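Alpha-glucosidase ([Eubacterium] rectale, PDB 6PNR) is a family 31 glycoside hydrolase that probably releases sulfoquinovose, the sulfonated sugar of sulfolipids, from its alpha-glycosides. Local coordinates at residues Y167-F172 / T226-Q231; Y438-G443 / K449-L454; A555-T560 / S652-I657. All coordinates share one frame; numbering follows the deposited sequence.

Interactions 1 and 2 are buried near the middle of the chain, their centres about 12 Å apart. Interaction 1 joins the N-terminal beta-rich part to the helix leading toward the barrel; interaction 2 closes a short loop at the end of a barrel strand beside the bound inhibitor. They share no element outright, but helix 447-450 of interaction 2 also lies against Tyr167 and Phe228 of interaction 1. Interaction 3 touches neither; only partly buried, it pairs a long helix with the start of the C-terminal one. The chemistry differs accordingly: an amide over a ring in interaction 1, hydrogen bonds to backbone carbonyls in interaction 2, and aromatic contacts in interaction 3.

Interaction 1 (Y167-F172 / T226-Q231); sequences YPQPTF and TYFGRQ
Gln169 carries its CG opposite the backbone N (chi1 -163°) and runs out extended, while Phe228 sets CG opposite its carbonyl carbon (chi1 -71°), and the two side chains approach from opposite directions. NE2 of Gln169 sits over one face of the Phe228 ring, displaced toward the rim, with CZ its closest atom at 3.5 Å; the amide is inclined to the ring by 58°. Tyr227 CD2 covers the other face, and Thr171 CG2 approaches Phe228 CZ obliquely at 4.0 Å.

No hydrogen bond crosses the contact; the polar work is done within 167-172. Tyr167 OH donates to Gln169 OE1 at 2.9 Å, and Gln169 NE2 donates to Thr171 OG1 at 2.8 Å, close to the amide plane. Glutamine suits the place because one side chain supplies both acceptor and donor, which settles which way round the amide lies. Gln448 adds a second bond to OE1, and His181 a second to Thr171 OG1. An alanine at Gln169 is likely to leave Tyr167 OH and Thr171 OG1 each short of a partner and Phe228 without the amide over one face.

The inverse gamma turn centred on Pro170 brings Gln169 and Thr171 to the same ring. Strand 168-174 of the eight-stranded antiparallel sheet packs on the end of helix 217-228, and an amide with both O and N hydrogen-bonded can rest NE2 over an apolar ring at little cost.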
loop_
_atom_site.group_PDB
_atom_site.type_symbol
_atom_site.label_atom_id
_atom_site.label_comp_id
_atom_site.label_asym_id
_atom_site.label_seq_id
_atom_site.Cartn_x
_atom_site.Cartn_y
_atom_site.Cartn_z
ATOM N N TYR A 167 13.107 -7.611 -15.123
ATOM C CA TYR A 167 12.916 -8.696 -16.086
ATOM C C TYR A 167 11.792 -9.594 -15.593
ATOM O O TYR A 167 12.035 -10.663 -15.016
ATOM C CB TYR A 167 14.222 -9.473 -16.282
ATOM C CG TYR A 167 14.156 -10.670 -17.229
ATOM C CD1 TYR A 167 13.017 -10.953 -17.958
ATOM C CD2 TYR A 167 15.250 -11.497 -17.396
ATOM C CE1 TYR A 167 12.951 -12.046 -18.799
ATOM C CE2 TYR A 167 15.196 -12.600 -18.246
ATOM C CZ TYR A 167 14.041 -12.862 -18.941
ATOM O OH TYR A 167 13.959 -13.944 -19.794
ATOM N N PRO A 168 10.543 -9.193 -15.800
ATOM C CA PRO A 168 9.425 -10.112 -15.578
ATOM C C PRO A 168 9.134 -10.886 -16.855
ATOM O O PRO A 168 9.569 -10.516 -17.947
ATOM C CB PRO A 168 8.261 -9.168 -15.216
ATOM C CG PRO A 168 8.554 -7.892 -15.998
ATOM C CD PRO A 168 10.075 -7.865 -16.274
ATOM N N GLN A 169 8.398 -11.994 -16.700
ATOM C CA GLN A 169 8.002 -12.710 -17.902
ATOM C C GLN A 169 6.714 -13.462 -17.615
ATOM O O GLN A 169 6.576 -14.040 -16.529
ATOM C CB GLN A 169 9.092 -13.687 -18.383
ATOM C CG GLN A 169 8.916 -14.136 -19.827
ATOM C CD GLN A 169 10.039 -15.032 -20.323
ATOM O OE1 GLN A 169 11.201 -14.625 -20.372
ATOM N NE2 GLN A 169 9.694 -16.270 -20.689
ATOM N N PRO A 170 5.757 -13.467 -18.546
ATOM C CA PRO A 170 4.503 -14.191 -18.318
ATOM C C PRO A 170 4.650 -15.678 -18.622
ATOM O O PRO A 170 4.010 -16.219 -19.527
ATOM C CB PRO A 170 3.542 -13.478 -19.279
ATOM C CG PRO A 170 4.434 -13.166 -20.473
ATOM C CD PRO A 170 5.745 -12.741 -19.837
ATOM N N THR A 171 5.504 -16.345 -17.842
ATOM C CA THR A 171 5.908 -17.730 -18.053
ATOM C C THR A 171 6.206 -18.323 -16.684
ATOM O O THR A 171 6.909 -17.692 -15.886
ATOM C CB THR A 171 7.164 -17.800 -18.930
ATOM O OG1 THR A 171 7.055 -16.850 -20.004
ATOM C CG2 THR A 171 7.379 -19.214 -19.490
ATOM N N PHE A 172 5.693 -19.517 -16.400
ATOM C CA PHE A 172 6.076 -20.190 -15.169
ATOM C C PHE A 172 6.251 -21.685 -15.421
ATOM O O PHE A 172 5.773 -22.235 -16.415
ATOM C CB PHE A 172 5.065 -19.936 -14.030
ATOM C CG PHE A 172 3.740 -20.641 -14.205
ATOM C CD1 PHE A 172 2.699 -20.035 -14.887
ATOM C CD2 PHE A 172 3.540 -21.906 -13.678
ATOM C CE1 PHE A 172 1.478 -20.685 -15.051
ATOM C CE2 PHE A 172 2.332 -22.556 -13.828
ATOM C CZ PHE A 172 1.297 -21.948 -14.510
ATOM N N THR A 226 14.593 -24.367 -26.507
ATOM C CA THR A 226 14.259 -24.584 -27.913
ATOM C C THR A 226 13.220 -23.568 -28.378
ATOM O O THR A 226 13.307 -23.037 -29.493
ATOM C CB THR A 226 13.756 -26.017 -28.137
ATOM O OG1 THR A 226 14.835 -26.937 -27.926
ATOM C CG2 THR A 226 13.229 -26.186 -29.577
ATOM N N TYR A 227 12.263 -23.233 -27.511
ATOM C CA TYR A 227 11.223 -22.285 -27.898
ATOM C C TYR A 227 11.693 -20.836 -27.787
ATOM O O TYR A 227 11.478 -20.040 -28.703
ATOM C CB TYR A 227 9.965 -22.489 -27.044
ATOM C CG TYR A 227 8.874 -21.496 -27.375
ATOM C CD1 TYR A 227 8.270 -21.494 -28.627
ATOM C CD2 TYR A 227 8.456 -20.551 -26.446
ATOM C CE1 TYR A 227 7.284 -20.575 -28.948
ATOM C CE2 TYR A 227 7.457 -19.634 -26.758
ATOM C CZ TYR A 227 6.878 -19.655 -28.012
ATOM O OH TYR A 227 5.892 -18.748 -28.339
ATOM N N PHE A 228 12.305 -20.461 -26.662
ATOM C CA PHE A 228 12.651 -19.056 -26.441
ATOM C C PHE A 228 14.014 -18.674 -27.008
ATOM O O PHE A 228 14.208 -17.513 -27.393
ATOM C CB PHE A 228 12.639 -18.728 -24.948
ATOM C CG PHE A 228 11.262 -18.688 -24.335
ATOM C CD1 PHE A 228 10.353 -17.709 -24.702
ATOM C CD2 PHE A 228 10.892 -19.605 -23.364
ATOM C CE1 PHE A 228 9.091 -17.652 -24.126
ATOM C CE2 PHE A 228 9.615 -19.550 -22.779
ATOM C CZ PHE A 228 8.723 -18.571 -23.163
ATOM N N GLY A 229 14.963 -19.611 -27.041
ATOM C CA GLY A 229 16.306 -19.319 -27.508
ATOM C C GLY A 229 17.393 -19.792 -26.568
ATOM O O GLY A 229 17.131 -20.075 -25.395
ATOM N N ARG A 230 18.621 -19.901 -27.077
ATOM C CA ARG A 230 19.776 -20.270 -26.273
ATOM C C ARG A 230 20.883 -19.240 -26.454
ATOM O O ARG A 230 21.038 -18.655 -27.529
ATOM C CB ARG A 230 20.296 -21.671 -26.637
ATOM C CG ARG A 230 19.466 -22.778 -25.977
ATOM C CD ARG A 230 19.712 -24.135 -26.566
ATOM N NE ARG A 230 18.672 -25.073 -26.147
ATOM C CZ ARG A 230 18.412 -26.214 -26.773
ATOM N NH1 ARG A 230 19.121 -26.547 -27.840
ATOM N NH2 ARG A 230 17.446 -27.016 -26.337
ATOM N N GLN A 231 21.659 -19.030 -25.388
ATOM C CA GLN A 231 22.761 -18.080 -25.415
ATOM C C GLN A 231 23.995 -18.708 -26.072
ATOM O O GLN A 231 24.191 -19.925 -26.001
ATOM C CB GLN A 231 23.109 -17.633 -23.990
ATOM C CG GLN A 231 21.968 -16.890 -23.254
ATOM C CD GLN A 231 21.069 -17.832 -22.465
ATOM O OE1 GLN A 231 21.490 -18.411 -21.462
ATOM N NE2 GLN A 231 19.818 -17.981 -22.912
#

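Interaction 2 (Y438-G443 / K449-L454); sequences YFMRAG and KYCTLL. With 9VH ([(3~{S},4~{R},5~{R})-4,5-bis(oxidanyl)piperidin-3-yl]methanesulfonic acid), chain C.
Tyr438 OH donates to the backbone O of Tyr450 at 2.6 Å, the shortest bond of this contact, from 44° above the carbonyl plane. Tyr438 belongs to strand 437-439 of the parallel sheet of the family 31 (beta/alpha)8 barrel, and its partner closes helix 447-450. Tyrosine suits the site: its hydroxyl spans to the helix end while its ring supports a threonine. Thr452 OG1 lies over the ring centre, 3.3 Å above the plane, and donates to Tyr438 O at 2.7 Å, in the carbonyl plane on a lone pair. Standing between its own N and carbonyl carbon (chi1 47°), this hydroxyl meets ring and carbonyl together.

Farther along, Met440 N donates to Leu453 O at 3.0 Å, and a single beta bridge pairs Met440 with Leu454. The same Leu453 O receives a CA-H...O contact from Phe439 CA at 3.0 Å. Sulfur meets aliphatic carbon where Cys451 SG touches Met440 CG at 3.7 Å, while Leu453 CD2 packs on Phe439 CB. Beyond the bridge the chain delivers Arg441 to the inhibitor pocket; its NE is salt-bridged to Glu393 and its NH1 lies 3.3 Å from N1 of the bound aza-sugar.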
loop_
_atom_site.group_PDB
_atom_site.type_symbol
_atom_site.label_atom_id
_atom_site.label_comp_id
_atom_site.label_asym_id
_atom_site.label_seq_id
_atom_site.Cartn_x
_atom_site.Cartn_y
_atom_site.Cartn_z
ATOM N N TYR A 438 27.867 -8.556 -24.197
ATOM C CA TYR A 438 27.191 -7.468 -23.510
ATOM C C TYR A 438 26.323 -8.069 -22.414
ATOM O O TYR A 438 25.926 -9.236 -22.483
ATOM C CB TYR A 438 26.349 -6.596 -24.467
ATOM C CG TYR A 438 25.433 -7.409 -25.355
ATOM C CD1 TYR A 438 25.888 -7.932 -26.557
ATOM C CD2 TYR A 438 24.121 -7.672 -24.978
ATOM C CE1 TYR A 438 25.059 -8.704 -27.368
ATOM C CE2 TYR A 438 23.283 -8.453 -25.772
ATOM C CZ TYR A 438 23.759 -8.961 -26.968
ATOM O OH TYR A 438 22.940 -9.735 -27.762
ATOM N N PHE A 439 26.060 -7.298 -21.375
ATOM C CA PHE A 439 25.227 -7.823 -20.300
ATOM C C PHE A 439 24.088 -6.865 -20.016
ATOM O O PHE A 439 24.279 -5.646 -19.994
ATOM C CB PHE A 439 26.048 -8.133 -19.023
ATOM C CG PHE A 439 27.187 -7.174 -18.758
ATOM C CD1 PHE A 439 28.399 -7.299 -19.425
ATOM C CD2 PHE A 439 27.054 -6.172 -17.794
ATOM C CE1 PHE A 439 29.448 -6.428 -19.159
ATOM C CE2 PHE A 439 28.101 -5.293 -17.524
ATOM C CZ PHE A 439 29.285 -5.413 -18.195
ATOM N N MET A 440 22.894 -7.428 -19.831
ATOM C CA MET A 440 21.668 -6.668 -19.647
ATOM C C MET A 440 21.034 -6.996 -18.301
ATOM O O MET A 440 21.156 -8.113 -17.790
ATOM C CB MET A 440 20.674 -6.972 -20.771
ATOM C CG MET A 440 21.291 -6.917 -22.170
ATOM S SD MET A 440 20.047 -7.129 -23.447
ATOM C CE MET A 440 19.026 -5.674 -23.207
ATOM N N ARG A 441 20.351 -6.011 -17.724
ATOM C CA ARG A 441 19.565 -6.247 -16.522
ATOM C C ARG A 441 18.071 -6.376 -16.806
ATOM O O ARG A 441 17.367 -7.040 -16.047
ATOM C CB ARG A 441 19.787 -5.112 -15.508
ATOM C CG ARG A 441 19.252 -3.759 -15.961
ATOM C CD ARG A 441 19.448 -2.648 -14.906
ATOM N NE ARG A 441 18.604 -1.491 -15.196
ATOM C CZ ARG A 441 18.588 -0.363 -14.481
ATOM N NH1 ARG A 441 19.366 -0.227 -13.412
ATOM N NH2 ARG A 441 17.774 0.626 -14.825
ATOM N N ALA A 442 17.565 -5.764 -17.877
ATOM C CA ALA A 442 16.165 -5.889 -18.246
ATOM C C ALA A 442 15.976 -6.990 -19.288
ATOM O O ALA A 442 16.904 -7.366 -20.010
ATOM C CB ALA A 442 15.619 -4.568 -18.787
ATOM N N GLY A 443 14.753 -7.498 -19.372
ATOM C CA GLY A 443 14.498 -8.528 -20.362
ATOM C C GLY A 443 13.021 -8.845 -20.478
ATOM O O GLY A 443 12.171 -8.241 -19.818
ATOM N N LYS A 449 17.365 -15.685 -26.356
ATOM C CA LYS A 449 18.147 -15.649 -27.590
ATOM C C LYS A 449 19.026 -14.407 -27.683
ATOM O O LYS A 449 20.217 -14.509 -28.000
ATOM C CB LYS A 449 17.227 -15.690 -28.820
ATOM C CG LYS A 449 18.029 -15.602 -30.129
ATOM C CD LYS A 449 17.183 -15.628 -31.400
ATOM C CE LYS A 449 18.108 -15.611 -32.638
ATOM N NZ LYS A 449 17.361 -15.591 -33.937
ATOM N N TYR A 450 18.453 -13.235 -27.393
ATOM C CA TYR A 450 19.045 -11.957 -27.766
ATOM C C TYR A 450 19.948 -11.351 -26.703
ATOM O O TYR A 450 20.569 -10.318 -26.958
ATOM C CB TYR A 450 17.948 -10.946 -28.089
ATOM C CG TYR A 450 17.140 -11.310 -29.305
ATOM C CD1 TYR A 450 17.768 -11.643 -30.500
ATOM C CD2 TYR A 450 15.750 -11.331 -29.256
ATOM C CE1 TYR A 450 17.033 -11.982 -31.624
ATOM C CE2 TYR A 450 15.006 -11.667 -30.369
ATOM C CZ TYR A 450 15.652 -11.995 -31.548
ATOM O OH TYR A 450 14.912 -12.330 -32.652
ATOM N N CYS A 451 20.028 -11.927 -25.520
ATOM C CA CYS A 451 20.891 -11.382 -24.483
ATOM C C CYS A 451 22.012 -12.376 -24.210
ATOM O O CYS A 451 21.744 -13.508 -23.798
ATOM C CB CYS A 451 20.081 -11.082 -23.223
ATOM S SG CYS A 451 21.090 -10.608 -21.812
ATOM N N THR A 452 23.261 -11.957 -24.455
ATOM C CA THR A 452 24.405 -12.852 -24.277
ATOM C C THR A 452 24.739 -13.118 -22.811
ATOM O O THR A 452 25.394 -14.120 -22.511
ATOM C CB THR A 452 25.650 -12.283 -24.963
ATOM O OG1 THR A 452 25.790 -10.897 -24.629
ATOM C CG2 THR A 452 25.564 -12.437 -26.482
ATOM N N LEU A 453 24.320 -12.247 -21.895
ATOM C CA LEU A 453 24.636 -12.411 -20.480
ATOM C C LEU A 453 23.741 -11.497 -19.647
ATOM O O LEU A 453 23.657 -10.298 -19.926
ATOM C CB LEU A 453 26.117 -12.097 -20.212
ATOM C CG LEU A 453 26.592 -12.048 -18.747
ATOM C CD1 LEU A 453 26.518 -13.427 -18.084
ATOM C CD2 LEU A 453 28.008 -11.513 -18.649
ATOM N N LEU A 454 23.059 -12.047 -18.644
ATOM C CA LEU A 454 22.301 -11.245 -17.693
ATOM C C LEU A 454 23.213 -10.757 -16.575
ATOM O O LEU A 454 24.263 -11.344 -16.308
ATOM C CB LEU A 454 21.160 -12.055 -17.065
ATOM C CG LEU A 454 19.777 -12.148 -17.698
ATOM C CD1 LEU A 454 18.845 -12.844 -16.706
ATOM C CD2 LEU A 454 19.254 -10.776 -18.042
HETATM O O1 9VH C . 24.257 6.267 -13.411
HETATM S S1 9VH C . 23.912 5.824 -14.751
HETATM O O2 9VH C . 22.482 5.688 -14.879
HETATM O O3 9VH C . 24.530 6.657 -15.753
HETATM C C1 9VH C . 24.631 4.212 -14.890
HETATM C C2 9VH C . 24.027 3.160 -13.950
HETATM C C3 9VH C . 22.663 2.768 -14.496
HETATM N N1 9VH C . 22.030 1.575 -13.933
HETATM C C4 9VH C . 22.930 0.422 -13.920
HETATM C C5 9VH C . 24.210 0.767 -13.177
HETATM O O4 9VH C . 25.051 -0.385 -13.182
HETATM C C6 9VH C . 24.921 1.924 -13.864
HETATM O O5 9VH C . 26.130 2.244 -13.181
#

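Interaction 3 (A555-T560 / S652-I657); sequences APYTKT and SEFADI
Aromatic contacts between Tyr557 and Phe654 dominate. The Tyr557 ring turns its edge to the face of Phe654 in a T-shaped pair, centroids 5.0 Å apart and planes at 61°, with Tyr557 CD1 3.4 Å from Phe654 CD2. Tyr557 CA adds a CH-pi contact over the Phe654 face, 4.3 Å from the ring centroid. Tyrosine suits the place: with CG opposite its backbone N (chi1 175°), its ring edge meets Phe654 while its hydroxyl is bonded to the backbone of Phe595 and Asp598. Phenylalanine offers an apolar face that needs no polar partner.

Apolar contact extends along the helix, where Thr560 CG2 meets Phe654 CZ obliquely at 3.8 Å.

Hydrogen bonds run within each segment rather than across. Thr560 OG1 donates to Tyr557 O at 2.6 Å, on a lone pair in the carbonyl plane, which fixes the threonine's rotation and leaves its methyl against Phe654. Ser652 OG accepts from Phe654 N at 2.9 Å in an ST turn, within a type I beta turn that sets Phe654 just before helix 655-665. Ser652 OG is also bonded to Asp598, so both segments share this partner.

Helix 538-568 is thus joined to the N-cap residue of the C-terminal helix, with Phe658 inside that helix adding an edge-to-face pair with Tyr557; lacking hydrogen bonds between the segments, the contact rests on the fit of aromatic surfaces.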
loop_
_atom_site.group_PDB
_atom_site.type_symbol
_atom_site.label_atom_id
_atom_site.label_comp_id
_atom_site.label_asym_id
_atom_site.label_seq_id
_atom_site.Cartn_x
_atom_site.Cartn_y
_atom_site.Cartn_z
ATOM N N ALA A 555 37.844 -22.498 -14.117
ATOM C CA ALA A 555 37.436 -22.257 -15.503
ATOM C C ALA A 555 37.273 -23.504 -16.365
ATOM O O ALA A 555 36.322 -23.537 -17.169
ATOM C CB ALA A 555 38.439 -21.307 -16.176
ATOM N N PRO A 556 38.147 -24.514 -16.309
ATOM C CA PRO A 556 37.907 -25.701 -17.141
ATOM C C PRO A 556 36.568 -26.344 -16.852
ATOM O O PRO A 556 35.925 -26.849 -17.776
ATOM C CB PRO A 556 39.077 -26.629 -16.783
ATOM C CG PRO A 556 40.157 -25.719 -16.327
ATOM C CD PRO A 556 39.463 -24.575 -15.635
ATOM N N TYR A 557 36.118 -26.320 -15.592
ATOM C CA TYR A 557 34.786 -26.804 -15.245
ATOM C C TYR A 557 33.707 -25.822 -15.697
ATOM O O TYR A 557 32.720 -26.214 -16.334
ATOM C CB TYR A 557 34.714 -27.046 -13.729
ATOM C CG TYR A 557 33.342 -27.430 -13.215
ATOM C CD1 TYR A 557 32.722 -28.607 -13.633
ATOM C CD2 TYR A 557 32.669 -26.623 -12.290
ATOM C CE1 TYR A 557 31.452 -28.967 -13.150
ATOM C CE2 TYR A 557 31.403 -26.976 -11.804
ATOM C CZ TYR A 557 30.802 -28.138 -12.240
ATOM O OH TYR A 557 29.553 -28.478 -11.761
ATOM N N THR A 558 33.895 -24.534 -15.387
ATOM C CA THR A 558 32.897 -23.516 -15.710
ATOM C C THR A 558 32.644 -23.437 -17.207
ATOM O O THR A 558 31.501 -23.261 -17.642
ATOM C CB THR A 558 33.353 -22.158 -15.187
ATOM O OG1 THR A 558 33.693 -22.283 -13.799
ATOM C CG2 THR A 558 32.253 -21.118 -15.370
ATOM N N LYS A 559 33.702 -23.583 -18.011
ATOM C CA LYS A 559 33.543 -23.594 -19.463
ATOM C C LYS A 559 32.624 -24.720 -19.918
ATOM O O LYS A 559 31.818 -24.531 -20.836
ATOM C CB LYS A 559 34.904 -23.736 -20.143
ATOM C CG LYS A 559 35.673 -22.455 -20.379
ATOM C CD LYS A 559 37.125 -22.803 -20.758
ATOM C CE LYS A 559 37.956 -21.564 -21.007
ATOM N NZ LYS A 559 39.408 -21.897 -21.109
ATOM N N THR A 560 32.739 -25.915 -19.311
ATOM C CA THR A 560 31.845 -26.996 -19.719
ATOM C C THR A 560 30.397 -26.682 -19.346
ATOM O O THR A 560 29.473 -27.128 -20.037
ATOM C CB THR A 560 32.275 -28.345 -19.116
ATOM O OG1 THR A 560 32.051 -28.352 -17.703
ATOM C CG2 THR A 560 33.753 -28.635 -19.392
ATOM N N SER A 652 32.918 -36.618 -9.094
ATOM C CA SER A 652 33.002 -35.675 -10.200
ATOM C C SER A 652 34.247 -35.911 -11.042
ATOM O O SER A 652 35.345 -36.099 -10.515
ATOM C CB SER A 652 33.028 -34.237 -9.684
ATOM O OG SER A 652 33.442 -33.369 -10.728
ATOM N N GLU A 653 34.072 -35.844 -12.365
ATOM C CA GLU A 653 35.197 -35.898 -13.293
ATOM C C GLU A 653 36.164 -34.741 -13.098
ATOM O O GLU A 653 37.299 -34.796 -13.591
ATOM C CB GLU A 653 34.683 -35.887 -14.732
ATOM C CG GLU A 653 33.899 -37.129 -15.105
ATOM C CD GLU A 653 34.788 -38.358 -15.244
ATOM O OE1 GLU A 653 35.949 -38.212 -15.694
ATOM O OE2 GLU A 653 34.324 -39.470 -14.898
ATOM N N PHE A 654 35.746 -33.691 -12.398
ATOM C CA PHE A 654 36.596 -32.536 -12.169
ATOM C C PHE A 654 37.161 -32.523 -10.759
ATOM O O PHE A 654 37.629 -31.478 -10.290
ATOM C CB PHE A 654 35.812 -31.254 -12.468
ATOM C CG PHE A 654 35.375 -31.145 -13.905
ATOM C CD1 PHE A 654 36.209 -30.577 -14.852
ATOM C CD2 PHE A 654 34.144 -31.632 -14.306
ATOM C CE1 PHE A 654 35.818 -30.478 -16.172
ATOM C CE2 PHE A 654 33.737 -31.540 -15.632
ATOM C CZ PHE A 654 34.579 -30.961 -16.565
ATOM N N ALA A 655 37.133 -33.672 -10.076
ATOM C CA ALA A 655 37.581 -33.713 -8.689
ATOM C C ALA A 655 39.058 -33.366 -8.568
ATOM O O ALA A 655 39.495 -32.896 -7.518
ATOM C CB ALA A 655 37.300 -35.086 -8.078
ATOM N N ASP A 656 39.832 -33.564 -9.635
ATOM C CA ASP A 656 41.250 -33.215 -9.593
ATOM C C ASP A 656 41.445 -31.701 -9.514
ATOM O O ASP A 656 42.342 -31.221 -8.807
ATOM C CB ASP A 656 41.964 -33.794 -10.813
ATOM C CG ASP A 656 41.354 -33.326 -12.132
ATOM O OD1 ASP A 656 40.108 -33.207 -12.204
ATOM O OD2 ASP A 656 42.118 -33.068 -13.091
ATOM N N ILE A 657 40.631 -30.937 -10.245
ATOM C CA ILE A 657 40.684 -29.480 -10.154
ATOM C C ILE A 657 40.315 -29.028 -8.749
ATOM O O ILE A 657 40.987 -28.183 -8.146
ATOM C CB ILE A 657 39.743 -28.840 -11.191
ATOM C CG1 ILE A 657 40.237 -29.083 -12.613
ATOM C CG2 ILE A 657 39.572 -27.360 -10.898
ATOM C CD1 ILE A 657 41.635 -28.605 -12.853
#